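Local coordinates for putative rubredoxin reductase (PDB 3FG2), which probably passes electrons from NADH through its bound FAD to a ferredoxin that serves the cytochrome P450 CYP199A2, at residues Val168-Ala174 and Ile199-Val205; Val182-Ile186 and Phe338-Ile343; Arg216-Val220 and Cys230-Val234; Gly316-Phe320 and Ile331-Thr335. All blocks are in the same frame, centred on the assembly; numbering follows the deposited sequence.

Contacts 1 and 3 belong to the second Rossmann-type domain, the probable NADH-binding half, and contacts 2 and 4 involve the C-terminal domain. Contact 1 joins two parallel strands, and contact 3 packs a small antiparallel sheet against the same parallel sheet, the two centres about 15 Å apart. The chain that leaves 168-174 passes through 182-186 of contact 2 before it returns at 199-205. Contact 2 ties this crossover to the C-terminal sheet, whose hairpin holds contact 4; these two touch, Val182 CG1 lying 3.9 Å from Ile331 CD1. Contact 4 lies nearest the flavin, with the Phe320 side chain about 5 Å from bound FAD at nearest atoms.

Contact 1 (Val168-Ala174 and Ile199-Val205); sequences VDVVELA and IRMHYGV
Asp169 and His202 meet with their flat groups nearly coplanar, the carboxylate turned only 20° from the imidazole. His202 NE2 donates a hydrogen bond to Asp169 OD2 at 2.6 Å, short and nearly straight, which uses the anti lone pair of the oxygen, itself in the ring plane. With CG swung beside its own backbone N (chi1 -57°), the histidine ring reaches back to a residue two positions earlier in the register. Arg200 runs alongside the aspartate, its CB 3.2 Å from Asp169 OD2, but its guanidinium leads away. The strands beneath are the parallel neighbours of a Rossmann-type beta-alpha-beta unit, 167-171 and 200-202 linked through helix 184-196, with 200-202 at the sheet's edge. Backbone bonds run in the usual parallel pattern, from Arg200 N to Val168 O through to Glu172 N and His202 O. On the other face of the sheet Val170 and Met201 lie side by side, the sulfur SD 3.6 Å from Val170 CB, while Val170 CG2 also reaches Ile199 CG2 at 3.8 Å. Val171, pointing to the same face as Asp169 and His202, crosses Val205 at about a right angle. Glu172 bends at chi2 and leads away from 199-205: its OE1 accepts the backbone N of Ala174 at 3.1 Å, and its OE2 accepts the amide of Ala150, in the Gly-rich turn after strand 144-148.

Contact 2 (Val182-Ile186 and Phe338-Ile343); sequences VTPEI and FDQVVI
Glu185 reaches across to Val341 and Ile343 from the first turn of helix 184-196. Its CB lies 4.1 Å from Ile343 CD1, and CG is 4.2 Å from both that methyl and Val341 CG1. From there the chain bends (chi2 72°) and brings the carboxylate up against the valine: CD is 3.6 Å from Val341 CG1, and OE1 comes to 3.2 Å from the same methyl. OE2 lies over Val341 CB at 3.9 Å. The two side chains approach from opposite directions, so an acid end rests on a branched apolar one. The helix is a crossover of the second Rossmann-type domain, joining strands 167-171 and 200-202, and strand 340-344 is an edge strand of the antiparallel sheet in the C-terminal domain, which makes this a contact between domains near the surface. An alanine at Glu185 would keep CB near Ile343 but is likely to open a gap against Val341, where CG and the carboxylate now pack. One residue before the helix starts, Thr183 lays CG2 over the face of the Phe338 ring, 3.7 Å from the centroid and 14° off the ring normal, a CH-pi contact. Its OG1 is hydrogen-bonded to Glu366 on strand 361-368 and lies 2.8 Å from Glu185 OE1. Pro184 meets the far end of the same ring, CD 3.7 Å from Phe338 CZ.

Contact 3 (Arg216-Val220 and Cys230-Val234); sequences RVTGV and CDLVV
Val217 makes the first touch on 230-234, its CG1 3.9 Å from Val233 CG2 and 4.0 Å from Cys230 SG. CG1 stands anti to the backbone N (chi1 171°), which aims it at these partners, and the valine crosses Val233 at about a right angle. At Thr218 the backbone does the work: its carbonyl O accepts the amide of Cys230 at 3.0 Å, the N-H standing 62° out of the carbonyl plane instead of on a lone pair. Gly219 follows, with Cys230 SG 3.5 Å from its CA; its extended backbone angles would jam a beta carbon against the preceding carbonyl O. Val220 completes the set, CG2 reaching Val233 CG2 at 3.6 Å and Cys230 SG at 3.8 Å. Strand 216-222 is the middle strand of a three-stranded antiparallel sheet, and here it lies against the start of strand 232-235 of the Rossmann-type parallel sheet and the residues leading into it. Val146 packs on Val220 and Cys230, and Ile210 on Val217 and Val220. With one hydrogen bond between the segments, poorly directed at its acceptor, the buried join depends mainly on three valines gathered round a cysteine sulfur.

Contact 4 (Gly316-Phe320 and Ile331-Thr335); sequences GYPWF and IVGLT
Trp319 and Val332 form a non-hydrogen-bonded pair, and Phe320 and Ile331 a hydrogen-bonded one, in the antiparallel hairpin of strands 319-324 and 327-333 that begins the C-terminal domain sheet. The tight part is the backbone ladder. Phe320 N gives a bond of 2.7 Å to Ile331 O and Phe320 O takes back Ile331 N at 2.8 Å, while Gly333 N reaches Pro318 O, also at 2.8 Å. Trp319 presses on the same carbonyl, its CA 3.1 Å and its CB 3.3 Å from Ile331 O. The side-chain pairs along the ladder, Trp319 with Val332 and Phe320 with Ile331, touch more lightly. The Trp319 indole leads away from 331-335 to a cation-pi contact with Arg378, and Val332 packs on His374 and Ile365. Towards Tyr317 and Leu334, both partly exposed, the strand pairing gives out and side-chain packing takes over. Tyr317 has CG anti to its backbone N (chi1 -156°), which carries the ring back so that CE2 lies 3.6 Å from Gly333 CA; Val332 CG2 approaches the same ring carbon, and Pro318 CD lies over one ring face. Replacing Tyr317 by an alanine would probably open a gap beside Gly333 and leave Val332 CG2 without its ring neighbour. Leu334 touches two rings, its CG 3.9 Å from Pro318 CG and its CD2 near Phe320 CZ. Phe320, which also packs on Val290 and Ser292, turns its ring edge to the Gly333 carbonyl, with O in the ring plane and 3.9 Å from CE2.

Contact 1 (Val168-Ala174 and Ile199-Val205)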
loop_
_atom_site.group_PDB
_atom_site.type_symbol
_atom_site.label_atom_id
_atom_site.label_comp_id
_atom_site.label_asym_id
_atom_site.label_seq_id
_atom_site.Cartn_x
_atom_site.Cartn_y
_atom_site.Cartn_z
ATOM N N VAL A 168 4.206 5.686 -23.335
ATOM C CA VAL A 168 3.987 6.056 -21.946
ATOM C C VAL A 168 4.592 7.375 -21.503
ATOM O O VAL A 168 5.784 7.618 -21.683
ATOM C CB VAL A 168 4.529 4.964 -20.999
ATOM C CG1 VAL A 168 4.217 5.325 -19.553
ATOM C CG2 VAL A 168 3.930 3.628 -21.357
ATOM N N ASP A 169 3.755 8.218 -20.906
ATOM C CA ASP A 169 4.182 9.505 -20.370
ATOM C C ASP A 169 3.762 9.564 -18.907
ATOM O O ASP A 169 2.598 9.327 -18.573
ATOM C CB ASP A 169 3.551 10.670 -21.138
ATOM C CG ASP A 169 4.272 10.967 -22.435
ATOM O OD1 ASP A 169 3.990 10.312 -23.459
ATOM O OD2 ASP A 169 5.144 11.850 -22.428
ATOM N N VAL A 170 4.720 9.864 -18.038
ATOM C CA VAL A 170 4.466 9.949 -16.605
ATOM C C VAL A 170 4.496 11.393 -16.116
ATOM O O VAL A 170 5.491 12.099 -16.277
ATOM C CB VAL A 170 5.497 9.129 -15.802
ATOM C CG1 VAL A 170 5.281 9.348 -14.311
ATOM C CG2 VAL A 170 5.366 7.650 -16.144
ATOM N N VAL A 171 3.391 11.816 -15.515
ATOM C CA VAL A 171 3.239 13.167 -14.993
ATOM C C VAL A 171 3.343 13.207 -13.465
ATOM O O VAL A 171 2.504 12.641 -12.764
ATOM C CB VAL A 171 1.869 13.750 -15.417
ATOM C CG1 VAL A 171 1.599 15.061 -14.686
ATOM C CG2 VAL A 171 1.847 13.956 -16.925
ATOM N N GLU A 172 4.380 13.876 -12.966
ATOM C CA GLU A 172 4.609 14.021 -11.527
ATOM C C GLU A 172 4.796 15.496 -11.162
ATOM O O GLU A 172 5.521 16.225 -11.845
ATOM C CB GLU A 172 5.850 13.237 -11.088
ATOM C CG GLU A 172 6.247 13.498 -9.639
ATOM C CD GLU A 172 5.137 13.157 -8.651
ATOM O OE1 GLU A 172 5.077 13.794 -7.574
ATOM O OE2 GLU A 172 4.328 12.250 -8.941
ATOM N N LEU A 173 4.154 15.928 -10.080
ATOM C CA LEU A 173 4.259 17.321 -9.648
ATOM C C LEU A 173 5.605 17.618 -8.989
ATOM O O LEU A 173 6.137 18.719 -9.123
ATOM C CB LEU A 173 3.121 17.682 -8.684
ATOM C CG LEU A 173 3.149 19.135 -8.184
ATOM C CD1 LEU A 173 3.174 20.083 -9.384
ATOM C CD2 LEU A 173 1.934 19.415 -7.287
ATOM N N ALA A 174 6.151 16.634 -8.286
ATOM C CA ALA A 174 7.438 16.790 -7.626
ATOM C C ALA A 174 8.576 16.752 -8.645
ATOM O O ALA A 174 8.394 16.330 -9.788
ATOM C CB ALA A 174 7.624 15.684 -6.598
ATOM N N ILE A 199 10.044 5.545 -21.693
ATOM C CA ILE A 199 8.968 6.210 -20.972
ATOM C C ILE A 199 9.388 7.667 -20.789
ATOM O O ILE A 199 10.495 7.945 -20.329
ATOM C CB ILE A 199 8.744 5.542 -19.608
ATOM C CG1 ILE A 199 8.230 4.111 -19.829
ATOM C CG2 ILE A 199 7.800 6.380 -18.763
ATOM C CD1 ILE A 199 8.183 3.243 -18.580
ATOM N N ARG A 200 8.516 8.595 -21.170
ATOM C CA ARG A 200 8.834 10.014 -21.056
ATOM C C ARG A 200 8.367 10.545 -19.704
ATOM O O ARG A 200 7.165 10.569 -19.424
ATOM C CB ARG A 200 8.143 10.816 -22.170
ATOM C CG ARG A 200 7.964 10.087 -23.504
ATOM C CD ARG A 200 9.182 10.188 -24.385
ATOM N NE ARG A 200 9.455 11.573 -24.754
ATOM C CZ ARG A 200 10.460 11.955 -25.537
ATOM N NH1 ARG A 200 11.294 11.055 -26.043
ATOM N NH2 ARG A 200 10.641 13.242 -25.801
ATOM N N MET A 201 9.317 10.969 -18.874
ATOM C CA MET A 201 9.010 11.510 -17.555
ATOM C C MET A 201 8.817 13.027 -17.597
ATOM O O MET A 201 9.565 13.736 -18.269
ATOM C CB MET A 201 10.138 11.171 -16.579
ATOM C CG MET A 201 9.690 10.301 -15.424
ATOM S SD MET A 201 9.043 8.695 -15.976
ATOM C CE MET A 201 9.612 7.638 -14.640
ATOM N N HIS A 202 7.813 13.520 -16.876
ATOM C CA HIS A 202 7.528 14.952 -16.813
ATOM C C HIS A 202 7.422 15.381 -15.352
ATOM O O HIS A 202 6.536 14.922 -14.625
ATOM C CB HIS A 202 6.212 15.247 -17.521
ATOM C CG HIS A 202 6.186 14.796 -18.947
ATOM N ND1 HIS A 202 6.688 15.560 -19.979
ATOM C CD2 HIS A 202 5.728 13.653 -19.511
ATOM C CE1 HIS A 202 6.535 14.909 -21.119
ATOM N NE2 HIS A 202 5.955 13.750 -20.862
ATOM N N TYR A 203 8.320 16.261 -14.923
ATOM C CA TYR A 203 8.320 16.724 -13.541
ATOM C C TYR A 203 7.844 18.161 -13.362
ATOM O O TYR A 203 7.802 18.934 -14.316
ATOM C CB TYR A 203 9.724 16.589 -12.944
ATOM C CG TYR A 203 10.258 15.184 -12.986
ATOM C CD1 TYR A 203 11.211 14.803 -13.931
ATOM C CD2 TYR A 203 9.791 14.219 -12.093
ATOM C CE1 TYR A 203 11.687 13.490 -13.986
ATOM C CE2 TYR A 203 10.252 12.917 -12.140
ATOM C CZ TYR A 203 11.199 12.555 -13.085
ATOM O OH TYR A 203 11.655 11.261 -13.112
ATOM N N GLY A 204 7.490 18.498 -12.125
ATOM C CA GLY A 204 7.048 19.841 -11.803
ATOM C C GLY A 204 5.730 20.280 -12.400
ATOM O O GLY A 204 5.476 21.482 -12.504
ATOM N N VAL A 205 4.883 19.323 -12.768
ATOM C CA VAL A 205 3.594 19.643 -13.366
ATOM C C VAL A 205 2.405 18.856 -12.801
ATOM O O VAL A 205 2.560 17.740 -12.295
ATOM C CB VAL A 205 3.645 19.434 -14.897
ATOM C CG1 VAL A 205 4.418 20.578 -15.552
ATOM C CG2 VAL A 205 4.326 18.094 -15.220
#

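Contact 2 (Val182-Ile186 and Phe338-Ile343)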
loop_
_atom_site.group_PDB
_atom_site.type_symbol
_atom_site.label_atom_id
_atom_site.label_comp_id
_atom_site.label_asym_id
_atom_site.label_seq_id
_atom_site.Cartn_x
_atom_site.Cartn_y
_atom_site.Cartn_z
ATOM N N VAL A 182 10.975 7.567 -1.238
ATOM C CA VAL A 182 12.383 7.172 -1.378
ATOM C C VAL A 182 13.301 8.386 -1.468
ATOM O O VAL A 182 12.838 9.501 -1.746
ATOM C CB VAL A 182 12.620 6.300 -2.650
ATOM C CG1 VAL A 182 11.675 5.114 -2.655
ATOM C CG2 VAL A 182 12.439 7.139 -3.913
ATOM N N THR A 183 14.596 8.173 -1.239
ATOM C CA THR A 183 15.566 9.268 -1.318
ATOM C C THR A 183 15.986 9.483 -2.787
ATOM O O THR A 183 15.821 8.595 -3.627
ATOM C CB THR A 183 16.812 8.994 -0.421
ATOM O OG1 THR A 183 17.462 7.780 -0.827
ATOM C CG2 THR A 183 16.391 8.878 1.039
ATOM N N PRO A 184 16.537 10.663 -3.112
ATOM C CA PRO A 184 16.971 11.013 -4.471
ATOM C C PRO A 184 17.758 9.979 -5.281
ATOM O O PRO A 184 17.533 9.842 -6.484
ATOM C CB PRO A 184 17.762 12.304 -4.258
ATOM C CG PRO A 184 17.052 12.930 -3.095
ATOM C CD PRO A 184 16.879 11.742 -2.170
ATOM N N GLU A 185 18.679 9.258 -4.646
ATOM C CA GLU A 185 19.467 8.268 -5.376
ATOM C C GLU A 185 18.589 7.164 -5.967
ATOM O O GLU A 185 18.907 6.610 -7.019
ATOM C CB GLU A 185 20.545 7.648 -4.482
ATOM C CG GLU A 185 21.428 8.651 -3.750
ATOM C CD GLU A 185 20.690 9.378 -2.609
ATOM O OE1 GLU A 185 19.811 8.758 -1.955
ATOM O OE2 GLU A 185 21.003 10.567 -2.357
ATOM N N ILE A 186 17.490 6.841 -5.295
ATOM C CA ILE A 186 16.585 5.816 -5.805
ATOM C C ILE A 186 15.759 6.379 -6.961
ATOM O O ILE A 186 15.593 5.722 -7.994
ATOM C CB ILE A 186 15.639 5.288 -4.698
ATOM C CG1 ILE A 186 16.465 4.659 -3.567
ATOM C CG2 ILE A 186 14.678 4.259 -5.271
ATOM C CD1 ILE A 186 17.404 3.548 -4.024
ATOM N N PHE A 338 16.143 12.062 6.444
ATOM C CA PHE A 338 17.500 11.606 6.135
ATOM C C PHE A 338 18.424 12.802 5.918
ATOM O O PHE A 338 18.039 13.776 5.258
ATOM C CB PHE A 338 17.487 10.746 4.866
ATOM C CG PHE A 338 17.134 11.511 3.615
ATOM C CD1 PHE A 338 18.130 12.087 2.829
ATOM C CD2 PHE A 338 15.803 11.668 3.233
ATOM C CE1 PHE A 338 17.809 12.810 1.680
ATOM C CE2 PHE A 338 15.465 12.392 2.083
ATOM C CZ PHE A 338 16.469 12.963 1.305
ATOM N N ASP A 339 19.636 12.731 6.472
ATOM C CA ASP A 339 20.602 13.814 6.301
ATOM C C ASP A 339 21.932 13.307 5.734
ATOM O O ASP A 339 22.875 14.076 5.545
ATOM C CB ASP A 339 20.837 14.570 7.622
ATOM C CG ASP A 339 21.326 13.674 8.742
ATOM O OD1 ASP A 339 21.947 12.625 8.455
ATOM O OD2 ASP A 339 21.106 14.033 9.919
ATOM N N GLN A 340 21.998 12.012 5.454
ATOM C CA GLN A 340 23.202 11.420 4.887
ATOM C C GLN A 340 22.875 10.091 4.224
ATOM O O GLN A 340 22.247 9.223 4.835
ATOM C CB GLN A 340 24.252 11.213 5.976
ATOM C CG GLN A 340 25.462 10.400 5.538
ATOM C CD GLN A 340 26.513 10.292 6.631
ATOM O OE1 GLN A 340 26.189 10.097 7.812
ATOM N NE2 GLN A 340 27.779 10.405 6.245
ATOM N N VAL A 341 23.296 9.940 2.969
ATOM C CA VAL A 341 23.051 8.709 2.223
ATOM C C VAL A 341 24.340 8.135 1.651
ATOM O O VAL A 341 25.102 8.833 0.992
ATOM C CB VAL A 341 22.052 8.943 1.064
ATOM C CG1 VAL A 341 21.836 7.641 0.274
ATOM C CG2 VAL A 341 20.735 9.446 1.619
ATOM N N VAL A 342 24.574 6.855 1.913
ATOM C CA VAL A 342 25.765 6.164 1.429
ATOM C C VAL A 342 25.354 5.071 0.451
ATOM O O VAL A 342 24.403 4.334 0.698
ATOM C CB VAL A 342 26.541 5.496 2.589
ATOM C CG1 VAL A 342 27.669 4.651 2.035
ATOM C CG2 VAL A 342 27.084 6.553 3.540
ATOM N N ILE A 343 26.073 4.968 -0.658
ATOM C CA ILE A 343 25.773 3.946 -1.650
ATOM C C ILE A 343 26.648 2.717 -1.436
ATOM O O ILE A 343 27.866 2.832 -1.305
ATOM C CB ILE A 343 26.029 4.451 -3.096
ATOM C CG1 ILE A 343 25.029 5.552 -3.465
ATOM C CG2 ILE A 343 25.947 3.282 -4.080
ATOM C CD1 ILE A 343 23.595 5.097 -3.471
#

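Contact 3 (Arg216-Val220 and Cys230-Val234)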
loop_
_atom_site.group_PDB
_atom_site.type_symbol
_atom_site.label_atom_id
_atom_site.label_comp_id
_atom_site.label_asym_id
_atom_site.label_seq_id
_atom_site.Cartn_x
_atom_site.Cartn_y
_atom_site.Cartn_z
ATOM N N ARG A 216 -14.195 11.027 -25.773
ATOM C CA ARG A 216 -12.983 10.255 -25.975
ATOM C C ARG A 216 -11.785 11.063 -25.513
ATOM O O ARG A 216 -11.544 12.156 -26.019
ATOM C CB ARG A 216 -12.808 9.925 -27.456
ATOM C CG ARG A 216 -13.854 8.998 -28.026
ATOM C CD ARG A 216 -13.575 8.727 -29.495
ATOM N NE ARG A 216 -14.046 9.803 -30.363
ATOM C CZ ARG A 216 -15.330 10.098 -30.552
ATOM N NH1 ARG A 216 -15.675 11.089 -31.360
ATOM N NH2 ARG A 216 -16.274 9.396 -29.931
ATOM N N VAL A 217 -11.042 10.532 -24.552
ATOM C CA VAL A 217 -9.853 11.216 -24.057
ATOM C C VAL A 217 -8.887 11.429 -25.221
ATOM O O VAL A 217 -8.713 10.539 -26.046
ATOM C CB VAL A 217 -9.127 10.367 -22.982
ATOM C CG1 VAL A 217 -7.793 10.992 -22.651
ATOM C CG2 VAL A 217 -9.985 10.240 -21.734
ATOM N N THR A 218 -8.266 12.601 -25.304
ATOM C CA THR A 218 -7.302 12.848 -26.375
ATOM C C THR A 218 -5.987 13.393 -25.832
ATOM O O THR A 218 -5.030 13.569 -26.580
ATOM C CB THR A 218 -7.830 13.841 -27.449
ATOM O OG1 THR A 218 -8.240 15.061 -26.824
ATOM C CG2 THR A 218 -8.985 13.232 -28.223
ATOM N N GLY A 219 -5.939 13.660 -24.534
ATOM C CA GLY A 219 -4.715 14.175 -23.953
ATOM C C GLY A 219 -4.886 14.703 -22.545
ATOM O O GLY A 219 -6.004 14.825 -22.041
ATOM N N VAL A 220 -3.767 15.004 -21.900
ATOM C CA VAL A 220 -3.797 15.540 -20.544
ATOM C C VAL A 220 -3.145 16.921 -20.539
ATOM O O VAL A 220 -1.983 17.078 -20.920
ATOM C CB VAL A 220 -3.057 14.606 -19.547
ATOM C CG1 VAL A 220 -3.041 15.233 -18.155
ATOM C CG2 VAL A 220 -3.756 13.255 -19.497
ATOM N N CYS A 230 -2.909 11.578 -25.688
ATOM C CA CYS A 230 -3.039 10.227 -25.169
ATOM C C CYS A 230 -4.470 9.736 -25.348
ATOM O O CYS A 230 -5.392 10.539 -25.468
ATOM C CB CYS A 230 -2.665 10.198 -23.683
ATOM S SG CYS A 230 -3.775 11.127 -22.594
ATOM N N ASP A 231 -4.662 8.422 -25.384
ATOM C CA ASP A 231 -6.011 7.883 -25.522
ATOM C C ASP A 231 -6.394 7.118 -24.266
ATOM O O ASP A 231 -7.472 6.537 -24.191
ATOM C CB ASP A 231 -6.131 6.983 -26.759
ATOM C CG ASP A 231 -5.173 5.815 -26.734
ATOM O OD1 ASP A 231 -5.146 5.065 -27.726
ATOM O OD2 ASP A 231 -4.451 5.638 -25.731
ATOM N N LEU A 232 -5.505 7.142 -23.275
ATOM C CA LEU A 232 -5.741 6.472 -22.004
ATOM C C LEU A 232 -5.021 7.183 -20.849
ATOM O O LEU A 232 -3.864 7.601 -20.978
ATOM C CB LEU A 232 -5.276 5.013 -22.084
ATOM C CG LEU A 232 -5.463 4.120 -20.848
ATOM C CD1 LEU A 232 -6.940 3.972 -20.523
ATOM C CD2 LEU A 232 -4.851 2.757 -21.114
ATOM N N VAL A 233 -5.713 7.317 -19.722
ATOM C CA VAL A 233 -5.138 7.955 -18.544
ATOM C C VAL A 233 -5.273 7.057 -17.317
ATOM O O VAL A 233 -6.346 6.510 -17.042
ATOM C CB VAL A 233 -5.833 9.303 -18.220
ATOM C CG1 VAL A 233 -5.179 9.949 -16.984
ATOM C CG2 VAL A 233 -5.751 10.240 -19.421
ATOM N N VAL A 234 -4.175 6.904 -16.588
ATOM C CA VAL A 234 -4.172 6.114 -15.364
ATOM C C VAL A 234 -3.747 7.082 -14.263
ATOM O O VAL A 234 -2.671 7.676 -14.327
ATOM C CB VAL A 234 -3.173 4.939 -15.456
ATOM C CG1 VAL A 234 -3.118 4.192 -14.132
ATOM C CG2 VAL A 234 -3.597 3.992 -16.575
#

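Contact 4 (Gly316-Phe320 and Ile331-Thr335)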
loop_
_atom_site.group_PDB
_atom_site.type_symbol
_atom_site.label_atom_id
_atom_site.label_comp_id
_atom_site.label_asym_id
_atom_site.label_seq_id
_atom_site.Cartn_x
_atom_site.Cartn_y
_atom_site.Cartn_z
ATOM N N GLY A 316 5.483 -3.723 14.808
ATOM C CA GLY A 316 5.872 -4.384 13.579
ATOM C C GLY A 316 6.862 -3.483 12.868
ATOM O O GLY A 316 6.512 -2.360 12.505
ATOM N N TYR A 317 8.097 -3.937 12.675
ATOM C CA TYR A 317 9.071 -3.090 12.003
ATOM C C TYR A 317 8.711 -2.926 10.529
ATOM O O TYR A 317 8.572 -3.908 9.796
ATOM C CB TYR A 317 10.486 -3.641 12.113
ATOM C CG TYR A 317 11.487 -2.529 11.952
ATOM C CD1 TYR A 317 11.848 -1.734 13.043
ATOM C CD2 TYR A 317 11.997 -2.200 10.698
ATOM C CE1 TYR A 317 12.692 -0.630 12.886
ATOM C CE2 TYR A 317 12.839 -1.098 10.531
ATOM C CZ TYR A 317 13.184 -0.320 11.630
ATOM O OH TYR A 317 14.033 0.750 11.481
ATOM N N PRO A 318 8.592 -1.669 10.074
ATOM C CA PRO A 318 8.240 -1.317 8.699
ATOM C C PRO A 318 9.232 -1.632 7.581
ATOM O O PRO A 318 10.428 -1.329 7.666
ATOM C CB PRO A 318 7.955 0.178 8.803
ATOM C CG PRO A 318 8.974 0.621 9.789
ATOM C CD PRO A 318 8.890 -0.456 10.860
ATOM N N TRP A 319 8.710 -2.252 6.531
ATOM C CA TRP A 319 9.484 -2.568 5.342
ATOM C C TRP A 319 8.520 -2.632 4.162
ATOM O O TRP A 319 7.360 -3.023 4.310
ATOM C CB TRP A 319 10.276 -3.879 5.490
ATOM C CG TRP A 319 9.519 -5.069 5.976
ATOM C CD1 TRP A 319 9.344 -5.455 7.274
ATOM C CD2 TRP A 319 8.878 -6.063 5.171
ATOM N NE1 TRP A 319 8.638 -6.635 7.329
ATOM C CE2 TRP A 319 8.336 -7.028 6.052
ATOM C CE3 TRP A 319 8.707 -6.234 3.790
ATOM C CZ2 TRP A 319 7.635 -8.149 5.596
ATOM C CZ3 TRP A 319 8.015 -7.345 3.337
ATOM C CH2 TRP A 319 7.485 -8.290 4.241
ATOM N N PHE A 320 9.000 -2.225 2.994
ATOM C CA PHE A 320 8.175 -2.195 1.798
ATOM C C PHE A 320 8.963 -2.721 0.606
ATOM O O PHE A 320 10.171 -2.980 0.711
ATOM C CB PHE A 320 7.760 -0.751 1.495
ATOM C CG PHE A 320 7.492 0.088 2.724
ATOM C CD1 PHE A 320 6.189 0.439 3.075
ATOM C CD2 PHE A 320 8.547 0.554 3.514
ATOM C CE1 PHE A 320 5.937 1.241 4.191
ATOM C CE2 PHE A 320 8.310 1.359 4.639
ATOM C CZ PHE A 320 7.000 1.702 4.974
ATOM N N ILE A 331 12.730 -1.847 0.702
ATOM C CA ILE A 331 13.016 -0.813 1.676
ATOM C C ILE A 331 12.713 -1.336 3.058
ATOM O O ILE A 331 11.666 -1.941 3.265
ATOM C CB ILE A 331 12.125 0.425 1.480
ATOM C CG1 ILE A 331 12.199 0.920 0.037
ATOM C CG2 ILE A 331 12.566 1.530 2.436
ATOM C CD1 ILE A 331 11.253 2.081 -0.259
ATOM N N VAL A 332 13.632 -1.127 3.995
ATOM C CA VAL A 332 13.395 -1.526 5.371
ATOM C C VAL A 332 13.697 -0.303 6.235
ATOM O O VAL A 332 14.800 0.260 6.176
ATOM C CB VAL A 332 14.281 -2.713 5.812
ATOM C CG1 VAL A 332 15.761 -2.379 5.633
ATOM C CG2 VAL A 332 13.988 -3.047 7.273
ATOM N N GLY A 333 12.703 0.116 7.017
ATOM C CA GLY A 333 12.861 1.280 7.877
ATOM C C GLY A 333 12.202 2.514 7.282
ATOM O O GLY A 333 11.777 2.502 6.127
ATOM N N LEU A 334 12.105 3.583 8.068
ATOM C CA LEU A 334 11.504 4.834 7.604
ATOM C C LEU A 334 12.635 5.838 7.358
ATOM O O LEU A 334 13.375 6.176 8.285
ATOM C CB LEU A 334 10.529 5.365 8.660
ATOM C CG LEU A 334 9.353 4.436 9.015
ATOM C CD1 LEU A 334 8.610 4.943 10.245
ATOM C CD2 LEU A 334 8.406 4.347 7.829
ATOM N N THR A 335 12.769 6.306 6.117
ATOM C CA THR A 335 13.834 7.247 5.766
ATOM C C THR A 335 13.532 8.745 5.859
ATOM O O THR A 335 14.354 9.564 5.444
ATOM C CB THR A 335 14.347 6.988 4.343
ATOM O OG1 THR A 335 13.236 6.900 3.453
ATOM C CG2 THR A 335 15.148 5.708 4.280
#